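PDB 4W5K: aspartate aminotransferase, mitochondrial from Trypanosoma brucei brucei, which probably catalyses the reversible, pyridoxal 5'-phosphate-dependent transfer of the amino group of L-aspartate to 2-oxoglutarate, giving oxaloacetate and L-glutamate. Local coordinates for residues Ala177-Pro182 with Met210-Phe215; Gln241-Asn246 with Cys254-Ile259; Phe247-His252 with Pro286-Trp291. The protein carries 1 engineered substitution. All blocks are in the same frame, centred on the assembly; numbering follows the deposited sequence.

Contact 1. Residues Ala177-Pro182 with Met210-Phe215. With PLP (pyridoxal-5'-phosphate), chain C.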
loop_
_atom_site.group_PDB
_atom_site.type_symbol
_atom_site.label_atom_id
_atom_site.label_comp_id
_atom_site.label_asym_id
_atom_site.label_seq_id
_atom_site.Cartn_x
_atom_site.Cartn_y
_atom_site.Cartn_z
ATOM N N ALA A 177 -8.313 4.004 -20.733
ATOM C CA ALA A 177 -9.179 3.033 -21.419
ATOM C C ALA A 177 -10.560 3.606 -21.751
ATOM O O ALA A 177 -11.133 3.291 -22.793
ATOM C CB ALA A 177 -9.337 1.776 -20.580
ATOM N N CYS A 178 -11.072 4.413 -20.834
ATOM C CA CYS A 178 -12.395 5.057 -20.930
ATOM C C CYS A 178 -12.563 5.981 -19.750
ATOM O O CYS A 178 -11.786 5.912 -18.780
ATOM C CB CYS A 178 -13.551 4.049 -20.977
ATOM S SG CYS A 178 -13.565 2.797 -19.682
ATOM N N ALA A 179 -13.576 6.838 -19.831
ATOM C CA ALA A 179 -13.772 7.921 -18.873
ATOM C C ALA A 179 -12.457 8.658 -18.588
ATOM O O ALA A 179 -11.987 8.739 -17.442
ATOM C CB ALA A 179 -14.435 7.396 -17.561
ATOM N N HIS A 180 -11.876 9.206 -19.652
ATOM C CA HIS A 180 -10.688 10.019 -19.509
ATOM C C HIS A 180 -10.831 11.026 -18.356
ATOM O O HIS A 180 -11.839 11.731 -18.247
ATOM C CB HIS A 180 -10.397 10.743 -20.823
ATOM C CG HIS A 180 -9.170 11.599 -20.775
ATOM N ND1 HIS A 180 -9.209 12.942 -20.461
ATOM C CD2 HIS A 180 -7.866 11.301 -20.996
ATOM C CE1 HIS A 180 -7.981 13.434 -20.491
ATOM N NE2 HIS A 180 -7.149 12.460 -20.813
ATOM N N ASN A 181 -9.836 11.039 -17.473
ATOM C CA ASN A 181 -9.799 11.950 -16.331
ATOM C C ASN A 181 -8.670 12.935 -16.640
ATOM O O ASN A 181 -7.495 12.540 -16.742
ATOM C CB ASN A 181 -9.576 11.141 -15.025
ATOM C CG ASN A 181 -9.526 12.002 -13.761
ATOM O OD1 ASN A 181 -9.485 13.230 -13.803
ATOM N ND2 ASN A 181 -9.495 11.338 -12.620
ATOM N N PRO A 182 -8.975 14.234 -16.720
ATOM C CA PRO A 182 -10.111 14.983 -16.183
ATOM C C PRO A 182 -11.189 15.452 -17.171
ATOM O O PRO A 182 -12.112 16.134 -16.723
ATOM C CB PRO A 182 -9.416 16.205 -15.589
ATOM C CG PRO A 182 -8.352 16.518 -16.641
ATOM C CD PRO A 182 -7.910 15.149 -17.176
ATOM N N MET A 210 -6.694 1.770 -16.899
ATOM C CA MET A 210 -8.116 1.399 -16.928
ATOM C C MET A 210 -8.699 1.534 -15.528
ATOM O O MET A 210 -8.756 0.556 -14.763
ATOM C CB MET A 210 -8.316 -0.038 -17.436
ATOM C CG MET A 210 -9.821 -0.373 -17.620
ATOM S SD MET A 210 -10.132 -1.898 -18.516
ATOM C CE MET A 210 -9.510 -3.096 -17.348
ATOM N N ALA A 211 -9.106 2.752 -15.195
ATOM C CA ALA A 211 -9.565 3.040 -13.832
ATOM C C ALA A 211 -11.073 2.905 -13.686
ATOM O O ALA A 211 -11.557 2.923 -12.565
ATOM C CB ALA A 211 -9.116 4.477 -13.405
ATOM N N TYR A 212 -11.815 2.775 -14.794
ATOM C CA TYR A 212 -13.274 2.845 -14.732
ATOM C C TYR A 212 -13.988 1.790 -15.567
ATOM O O TYR A 212 -15.050 2.062 -16.093
ATOM C CB TYR A 212 -13.759 4.244 -15.181
ATOM C CG TYR A 212 -13.153 5.354 -14.357
ATOM C CD1 TYR A 212 -13.628 5.612 -13.081
ATOM C CD2 TYR A 212 -12.100 6.138 -14.853
ATOM C CE1 TYR A 212 -13.080 6.607 -12.295
ATOM C CE2 TYR A 212 -11.530 7.140 -14.070
ATOM C CZ TYR A 212 -12.032 7.359 -12.781
ATOM O OH TYR A 212 -11.500 8.339 -11.979
ATOM N N GLN A 213 -13.434 0.588 -15.663
ATOM C CA GLN A 213 -14.119 -0.479 -16.408
ATOM C C GLN A 213 -15.514 -0.748 -15.837
ATOM O O GLN A 213 -15.654 -1.000 -14.641
ATOM C CB GLN A 213 -13.313 -1.775 -16.389
ATOM C CG GLN A 213 -13.894 -2.820 -17.373
ATOM C CD GLN A 213 -13.349 -4.219 -17.168
ATOM O OE1 GLN A 213 -12.509 -4.446 -16.300
ATOM N NE2 GLN A 213 -13.830 -5.174 -17.970
ATOM N N GLY A 214 -16.545 -0.699 -16.685
ATOM C CA GLY A 214 -17.905 -0.938 -16.214
ATOM C C GLY A 214 -18.543 0.288 -15.590
ATOM O O GLY A 214 -19.709 0.580 -15.851
ATOM N N PHE A 215 -17.789 0.996 -14.750
ATOM C CA PHE A 215 -18.237 2.270 -14.201
ATOM C C PHE A 215 -18.514 3.289 -15.318
ATOM O O PHE A 215 -19.512 4.022 -15.287
ATOM C CB PHE A 215 -17.182 2.816 -13.199
ATOM C CG PHE A 215 -17.600 4.087 -12.512
ATOM C CD1 PHE A 215 -17.317 5.320 -13.075
ATOM C CD2 PHE A 215 -18.320 4.043 -11.311
ATOM C CE1 PHE A 215 -17.727 6.502 -12.469
ATOM C CE2 PHE A 215 -18.736 5.216 -10.695
ATOM C CZ PHE A 215 -18.442 6.447 -11.256
HETATM N N1 PLP C . -5.890 6.702 -12.968
HETATM C C2 PLP C . -6.994 7.483 -13.213
HETATM C C2A PLP C . -7.244 7.933 -14.616
HETATM C C3 PLP C . -7.855 7.842 -12.176
HETATM O O3 PLP C . -8.950 8.634 -12.393
HETATM C C4 PLP C . -7.598 7.402 -10.885
HETATM C C4A PLP C . -8.659 7.609 -9.840
HETATM O O4A PLP C . -8.791 8.732 -9.343
HETATM C C5 PLP C . -6.479 6.608 -10.634
HETATM C C6 PLP C . -5.637 6.247 -11.687
HETATM C C5A PLP C . -6.158 6.136 -9.224
HETATM O O4P PLP C . -7.002 5.085 -8.846
HETATM P P PLP C . -6.811 4.317 -7.505
HETATM O O1P PLP C . -7.616 4.954 -6.412
HETATM O O2P PLP C . -5.349 4.287 -7.136
HETATM O O3P PLP C . -7.318 2.922 -7.794
HETATM O O HOH W 1 -9.217 5.000 -17.161
HETATM O O HOH W 2 -11.002 3.068 -17.564
#

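Contact 2. Residues Gln241-Asn246 with Cys254-Ile259. Engineered in segment 241-246: A245 (natural residue Lys). With PLP (pyridoxal-5'-phosphate), chain C.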
loop_
_atom_site.group_PDB
_atom_site.type_symbol
_atom_site.label_atom_id
_atom_site.label_comp_id
_atom_site.label_asym_id
_atom_site.label_seq_id
_atom_site.Cartn_x
_atom_site.Cartn_y
_atom_site.Cartn_z
ATOM N N GLN A 241 -5.139 -1.590 -13.522
ATOM C CA GLN A 241 -6.568 -1.808 -13.350
ATOM C C GLN A 241 -7.008 -1.413 -11.931
ATOM O O GLN A 241 -6.533 -1.977 -10.946
ATOM C CB GLN A 241 -6.888 -3.292 -13.651
ATOM C CG GLN A 241 -8.301 -3.739 -13.377
ATOM C CD GLN A 241 -8.489 -5.215 -13.679
ATOM O OE1 GLN A 241 -7.566 -6.014 -13.484
ATOM N NE2 GLN A 241 -9.695 -5.598 -14.104
ATOM N N SER A 242 -7.933 -0.460 -11.832
ATOM C CA SER A 242 -8.448 -0.006 -10.534
ATOM C C SER A 242 -9.814 -0.588 -10.195
ATOM O O SER A 242 -10.712 -0.630 -11.045
ATOM C CB SER A 242 -8.541 1.531 -10.511
ATOM O OG SER A 242 -9.170 1.980 -9.318
ATOM N N PHE A 243 -9.982 -1.004 -8.937
ATOM C CA PHE A 243 -11.283 -1.422 -8.446
ATOM C C PHE A 243 -11.919 -0.393 -7.536
ATOM O O PHE A 243 -12.964 -0.655 -6.916
ATOM C CB PHE A 243 -11.143 -2.792 -7.755
ATOM C CG PHE A 243 -10.753 -3.867 -8.716
ATOM C CD1 PHE A 243 -11.617 -4.233 -9.740
ATOM C CD2 PHE A 243 -9.494 -4.441 -8.677
ATOM C CE1 PHE A 243 -11.243 -5.199 -10.676
ATOM C CE2 PHE A 243 -9.124 -5.424 -9.600
ATOM C CZ PHE A 243 -9.995 -5.801 -10.597
ATOM N N SER A 244 -11.336 0.801 -7.500
ATOM C CA SER A 244 -11.828 1.848 -6.608
ATOM C C SER A 244 -13.208 2.342 -6.980
ATOM O O SER A 244 -14.122 2.326 -6.158
ATOM C CB SER A 244 -10.845 3.025 -6.580
ATOM O OG SER A 244 -9.614 2.629 -5.974
ATOM N N ALA A 245 -13.380 2.783 -8.228
ATOM C CA ALA A 245 -14.702 3.292 -8.593
ATOM C C ALA A 245 -15.714 2.173 -8.885
ATOM O O ALA A 245 -16.891 2.272 -8.483
ATOM C CB ALA A 245 -14.579 4.230 -9.788
ATOM N N ASN A 246 -15.312 1.141 -9.627
ATOM C CA ASN A 246 -16.323 0.194 -10.090
ATOM C C ASN A 246 -16.816 -0.760 -9.003
ATOM O O ASN A 246 -17.891 -1.354 -9.143
ATOM C CB ASN A 246 -15.863 -0.584 -11.365
ATOM C CG ASN A 246 -14.604 -1.388 -11.186
ATOM O OD1 ASN A 246 -14.061 -1.497 -10.098
ATOM N ND2 ASN A 246 -14.129 -1.966 -12.295
ATOM N N CYS A 254 -7.438 -1.198 -3.808
ATOM C CA CYS A 254 -7.520 -2.472 -4.485
ATOM C C CYS A 254 -7.382 -2.261 -5.987
ATOM O O CYS A 254 -8.176 -1.526 -6.585
ATOM C CB CYS A 254 -8.857 -3.146 -4.175
ATOM S SG CYS A 254 -9.053 -4.774 -4.874
ATOM N N GLY A 255 -6.362 -2.880 -6.565
ATOM C CA GLY A 255 -6.183 -2.874 -8.021
ATOM C C GLY A 255 -5.336 -4.053 -8.474
ATOM O O GLY A 255 -4.937 -4.900 -7.645
ATOM N N ALA A 256 -5.078 -4.124 -9.781
ATOM C CA ALA A 256 -4.166 -5.137 -10.323
ATOM C C ALA A 256 -3.368 -4.545 -11.485
ATOM O O ALA A 256 -3.779 -3.579 -12.127
ATOM C CB ALA A 256 -4.952 -6.393 -10.789
ATOM N N LEU A 257 -2.225 -5.162 -11.729
ATOM C CA LEU A 257 -1.311 -4.825 -12.806
ATOM C C LEU A 257 -1.135 -6.040 -13.701
ATOM O O LEU A 257 -0.984 -7.149 -13.199
ATOM C CB LEU A 257 0.030 -4.375 -12.220
ATOM C CG LEU A 257 1.194 -4.219 -13.199
ATOM C CD1 LEU A 257 0.901 -3.093 -14.191
ATOM C CD2 LEU A 257 2.428 -3.883 -12.406
ATOM N N HIS A 258 -1.123 -5.840 -15.027
ATOM C CA HIS A 258 -0.988 -6.943 -15.982
ATOM C C HIS A 258 0.037 -6.546 -17.025
ATOM O O HIS A 258 -0.044 -5.423 -17.530
ATOM C CB HIS A 258 -2.325 -7.242 -16.688
ATOM C CG HIS A 258 -3.473 -7.415 -15.744
ATOM N ND1 HIS A 258 -3.656 -8.555 -14.986
ATOM C CD2 HIS A 258 -4.511 -6.593 -15.454
ATOM C CE1 HIS A 258 -4.760 -8.422 -14.265
ATOM N NE2 HIS A 258 -5.293 -7.236 -14.528
ATOM N N ILE A 259 0.994 -7.424 -17.313
ATOM C CA ILE A 259 1.913 -7.219 -18.432
ATOM C C ILE A 259 1.913 -8.439 -19.344
ATOM O O ILE A 259 2.289 -9.535 -18.941
ATOM C CB ILE A 259 3.386 -6.955 -17.986
ATOM C CG1 ILE A 259 3.467 -5.836 -16.927
ATOM C CG2 ILE A 259 4.270 -6.683 -19.233
ATOM C CD1 ILE A 259 3.508 -6.382 -15.485
HETATM N N1 PLP C . -5.890 6.702 -12.968
HETATM C C2 PLP C . -6.994 7.483 -13.213
HETATM C C2A PLP C . -7.244 7.933 -14.616
HETATM C C3 PLP C . -7.855 7.842 -12.176
HETATM O O3 PLP C . -8.950 8.634 -12.393
HETATM C C4 PLP C . -7.598 7.402 -10.885
HETATM C C4A PLP C . -8.659 7.609 -9.840
HETATM O O4A PLP C . -8.791 8.732 -9.343
HETATM C C5 PLP C . -6.479 6.608 -10.634
HETATM C C6 PLP C . -5.637 6.247 -11.687
HETATM C C5A PLP C . -6.158 6.136 -9.224
HETATM O O4P PLP C . -7.002 5.085 -8.846
HETATM P P PLP C . -6.811 4.317 -7.505
HETATM O O1P PLP C . -7.616 4.954 -6.412
HETATM O O2P PLP C . -5.349 4.287 -7.136
HETATM O O3P PLP C . -7.318 2.922 -7.794
HETATM O O HOH W 3 -9.591 0.523 -4.225
#

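Contact 3. Residues Phe247-His252 with Pro286-Trp291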
loop_
_atom_site.group_PDB
_atom_site.type_symbol
_atom_site.label_atom_id
_atom_site.label_comp_id
_atom_site.label_asym_id
_atom_site.label_seq_id
_atom_site.Cartn_x
_atom_site.Cartn_y
_atom_site.Cartn_z
ATOM N N PHE A 247 -16.074 -0.865 -7.897
ATOM C CA PHE A 247 -16.620 -1.568 -6.716
ATOM C C PHE A 247 -16.867 -0.642 -5.531
ATOM O O PHE A 247 -17.306 -1.089 -4.457
ATOM C CB PHE A 247 -15.681 -2.697 -6.292
ATOM C CG PHE A 247 -15.762 -3.933 -7.157
ATOM C CD1 PHE A 247 -14.928 -4.070 -8.271
ATOM C CD2 PHE A 247 -16.639 -4.966 -6.825
ATOM C CE1 PHE A 247 -14.977 -5.214 -9.071
ATOM C CE2 PHE A 247 -16.711 -6.121 -7.610
ATOM C CZ PHE A 247 -15.866 -6.244 -8.742
ATOM N N GLY A 248 -16.603 0.651 -5.712
ATOM C CA GLY A 248 -16.756 1.601 -4.621
ATOM C C GLY A 248 -15.762 1.329 -3.476
ATOM O O GLY A 248 -16.053 1.625 -2.317
ATOM N N LEU A 249 -14.610 0.769 -3.823
ATOM C CA LEU A 249 -13.627 0.319 -2.810
ATOM C C LEU A 249 -12.478 1.286 -2.599
ATOM O O LEU A 249 -11.465 0.902 -1.984
ATOM C CB LEU A 249 -13.043 -1.049 -3.187
ATOM C CG LEU A 249 -13.968 -2.252 -3.008
ATOM C CD1 LEU A 249 -13.349 -3.472 -3.675
ATOM C CD2 LEU A 249 -14.251 -2.525 -1.528
ATOM N N TYR A 250 -12.643 2.523 -3.067
ATOM C CA TYR A 250 -11.624 3.581 -3.030
ATOM C C TYR A 250 -10.558 3.455 -1.935
ATOM O O TYR A 250 -9.376 3.162 -2.218
ATOM C CB TYR A 250 -12.322 4.944 -2.884
ATOM C CG TYR A 250 -13.375 5.237 -3.944
ATOM C CD1 TYR A 250 -13.007 5.767 -5.185
ATOM C CD2 TYR A 250 -14.733 5.038 -3.691
ATOM C CE1 TYR A 250 -13.969 6.051 -6.157
ATOM C CE2 TYR A 250 -15.701 5.340 -4.665
ATOM C CZ TYR A 250 -15.304 5.832 -5.884
ATOM O OH TYR A 250 -16.243 6.133 -6.838
ATOM N N GLY A 251 -10.976 3.646 -0.688
ATOM C CA GLY A 251 -10.020 3.696 0.411
ATOM C C GLY A 251 -9.437 2.360 0.825
ATOM O O GLY A 251 -8.515 2.311 1.648
ATOM N N HIS A 252 -9.938 1.266 0.271
ATOM C CA HIS A 252 -9.353 -0.025 0.631
ATOM C C HIS A 252 -8.130 -0.407 -0.238
ATOM O O HIS A 252 -7.426 -1.383 0.073
ATOM C CB HIS A 252 -10.439 -1.098 0.596
ATOM C CG HIS A 252 -11.384 -1.011 1.754
ATOM N ND1 HIS A 252 -10.960 -1.112 3.063
ATOM C CD2 HIS A 252 -12.727 -0.818 1.810
ATOM C CE1 HIS A 252 -12.001 -1.011 3.874
ATOM N NE2 HIS A 252 -13.088 -0.831 3.134
ATOM N N PRO A 286 -2.953 -5.148 0.843
ATOM C CA PRO A 286 -4.054 -5.244 1.806
ATOM C C PRO A 286 -5.133 -6.215 1.348
ATOM O O PRO A 286 -5.576 -6.224 0.178
ATOM C CB PRO A 286 -4.573 -3.809 1.897
ATOM C CG PRO A 286 -4.140 -3.135 0.595
ATOM C CD PRO A 286 -2.833 -3.813 0.232
ATOM N N LEU A 287 -5.556 -7.032 2.300
ATOM C CA LEU A 287 -6.522 -8.103 2.079
ATOM C C LEU A 287 -7.925 -7.698 1.657
ATOM O O LEU A 287 -8.542 -8.405 0.851
ATOM C CB LEU A 287 -6.683 -8.908 3.365
ATOM C CG LEU A 287 -5.469 -9.695 3.859
ATOM C CD1 LEU A 287 -5.701 -10.044 5.302
ATOM C CD2 LEU A 287 -5.262 -10.958 3.015
ATOM N N TYR A 288 -8.458 -6.626 2.250
ATOM C CA TYR A 288 -9.922 -6.421 2.279
ATOM C C TYR A 288 -10.533 -6.320 0.885
ATOM O O TYR A 288 -11.498 -7.023 0.561
ATOM C CB TYR A 288 -10.267 -5.169 3.085
ATOM C CG TYR A 288 -11.757 -4.951 3.273
ATOM C CD1 TYR A 288 -12.474 -4.182 2.377
ATOM C CD2 TYR A 288 -12.430 -5.509 4.344
ATOM C CE1 TYR A 288 -13.816 -3.963 2.540
ATOM C CE2 TYR A 288 -13.774 -5.300 4.515
ATOM C CZ TYR A 288 -14.461 -4.528 3.601
ATOM O OH TYR A 288 -15.812 -4.284 3.731
ATOM N N GLY A 289 -9.947 -5.448 0.063
ATOM C CA GLY A 289 -10.459 -5.240 -1.290
ATOM C C GLY A 289 -10.411 -6.527 -2.099
ATOM O O GLY A 289 -11.367 -6.871 -2.796
ATOM N N ALA A 290 -9.300 -7.247 -1.991
ATOM C CA ALA A 290 -9.102 -8.484 -2.738
ATOM C C ALA A 290 -10.101 -9.559 -2.337
ATOM O O ALA A 290 -10.606 -10.285 -3.189
ATOM C CB ALA A 290 -7.646 -8.994 -2.556
ATOM N N TRP A 291 -10.408 -9.650 -1.044
ATOM C CA TRP A 291 -11.433 -10.559 -0.569
ATOM C C TRP A 291 -12.780 -10.282 -1.223
ATOM O O TRP A 291 -13.464 -11.184 -1.710
ATOM C CB TRP A 291 -11.616 -10.416 0.937
ATOM C CG TRP A 291 -10.627 -11.119 1.793
ATOM C CD1 TRP A 291 -9.816 -12.169 1.456
ATOM C CD2 TRP A 291 -10.370 -10.817 3.166
ATOM N NE1 TRP A 291 -9.070 -12.550 2.573
ATOM C CE2 TRP A 291 -9.398 -11.729 3.624
ATOM C CE3 TRP A 291 -10.877 -9.860 4.055
ATOM C CZ2 TRP A 291 -8.906 -11.704 4.940
ATOM C CZ3 TRP A 291 -10.398 -9.843 5.361
ATOM C CH2 TRP A 291 -9.423 -10.758 5.787
HETATM O O HOH W 4 -15.505 -1.448 4.614
HETATM O O HOH W 5 -7.469 -4.223 -0.740
#

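Contact 1. Residues Ala177-Pro182 with Met210-Phe215
N181 and Y212 converge on one atom of the cofactor, the phenolic oxygen O3 of PLP. N181 ND2 donates to PLP O3 over 2.8 Å, with an N-H...O angle of 158°, while Y212 OH hydrogen-bonds the same PLP O3 at 2.6 Å. The amide and the phenol ring that bring these groups in lie with their planes 49° apart. Such a grip probably favours negative charge on O3. A211 sets its methyl against the PLP ring, CB to PLP C2 3.7 Å, and the same CB lies against one face of the Y212 ring. These loops follow the neighbouring parallel strands 172-176 and 205-210 of the large sheet of a fold-type I PLP enzyme, whose C-terminal strand ends carry the cofactor site. Y212 is steadied by A179, whose small CB packs 3.8 Å from Y212 CD2. N181 turns CG opposite its backbone N (chi1 -180°), which carries the amide toward PLP O3. Two waters further join the loops: one accepts from Y212 N and donates to C178 O, the other accepts from A211 N and lies close to C178 O. At the strand ends, A177 CB rests 3.7 Å from M210 CG, a methyl small enough to sit between neighbouring strands.

Contact 2. Residues Gln241-Asn246 with Cys254-Ile259
The ring of F243 is laid beside C254 and G255. Its CG stands opposite the carbonyl carbon (chi1 -65°), which brings F243 CD2 within 3.8 Å of C254 SG and 3.7 Å of G255 CA. The sulfur sits obliquely to the ring, 62° off its normal, a sulfur-aromatic contact that suits a slim, polarisable cysteine. Beyond A256, the side chain of Q241 reaches the edge of the H258 imidazole, their planes 61° apart; H258 ND1 is hydrogen-bonded to S94 on the next strand. The backbones between these groups form an antiparallel ladder of the large mixed sheet: Q241 and A256 are a hydrogen-bonded pair, with Q241 N to A256 O and A256 N to Q241 O both 2.8 Å, and S242 with G255 the following non-hydrogen-bonded pair. Having no side chain, G255 can bring its CA to 3.1 Å from Q241 O. F243 N to C254 O adds a third bond. Nearby, S242 OG accepts from S244 N, an ST turn, and donates to PLP O3P at 2.6 Å. S244 OG also faces the phosphate, 2.9 Å from PLP O3P; a short hydroxyl at each position suits the approach to an anion. A water that accepts from C254 N donates to S244 OG, coupling the second strand to this phosphate-binding turn.

Contact 3. Residues Phe247-His252 with Pro286-Trp291
A single water joins H252, P286 and G289: it donates to H252 O at 3.0 Å and to P286 O at 2.9 Å, and accepts a weak bond from G289 N. That amide lies in the first turn of helix 287-297, where N-H groups lack a carbonyl of a preceding turn. Beside this bridge, the imidazole of H252 lies over the phenol of Y288. Y288 CD1 stands over the centre of the H252 ring, 3.3 Å above its plane, and the two rings are inclined at 31° with centroids 4.0 Å apart. Y288 swings CG opposite its backbone N (chi1 -175°), which carries the ring off the helix toward the imidazole. A second water, 2.9 Å from H252 NE2 and 3.0 Å from Y288 OH, links their polar ends. The contact joins the loop between antiparallel strands 238-242 and 255-260 to a helix start at the dimer interface, where W291 and Y288 of the second subunit meet H252 and Y288 respectively. Glycine at 289 keeps the helix surface low, and G289 CA comes within 5.7 Å of H252 CA. L249 fills in with branched carbons: CD1 lies 4.0 Å from G289 O, while CD2 approaches the edge of the Y288 ring.

In the fold
Contacts 1 and 2 hold different parts of one PLP, the ring oxygen and the phosphate, with centres 11 Å apart. They are tied directly: M210 O lies 3.2 Å from S242 N between neighbouring strands, and Q213 O 3.0 Å from N246 ND2. A245 between them is engineered; the natural lysine would be expected to form the internal aldimine, as in this family, whereas here PLP keeps its aldehyde oxygen. Contact 3 lies farther out, its centre 10 Å from that of contact 2, and packs C254 SG against G289 C at 3.6 Å. R253, a PLP ligand, links 247-252 to 254-259 in sequence. Contacts 1 and 3 do not touch, their nearest atoms being about 5 Å apart.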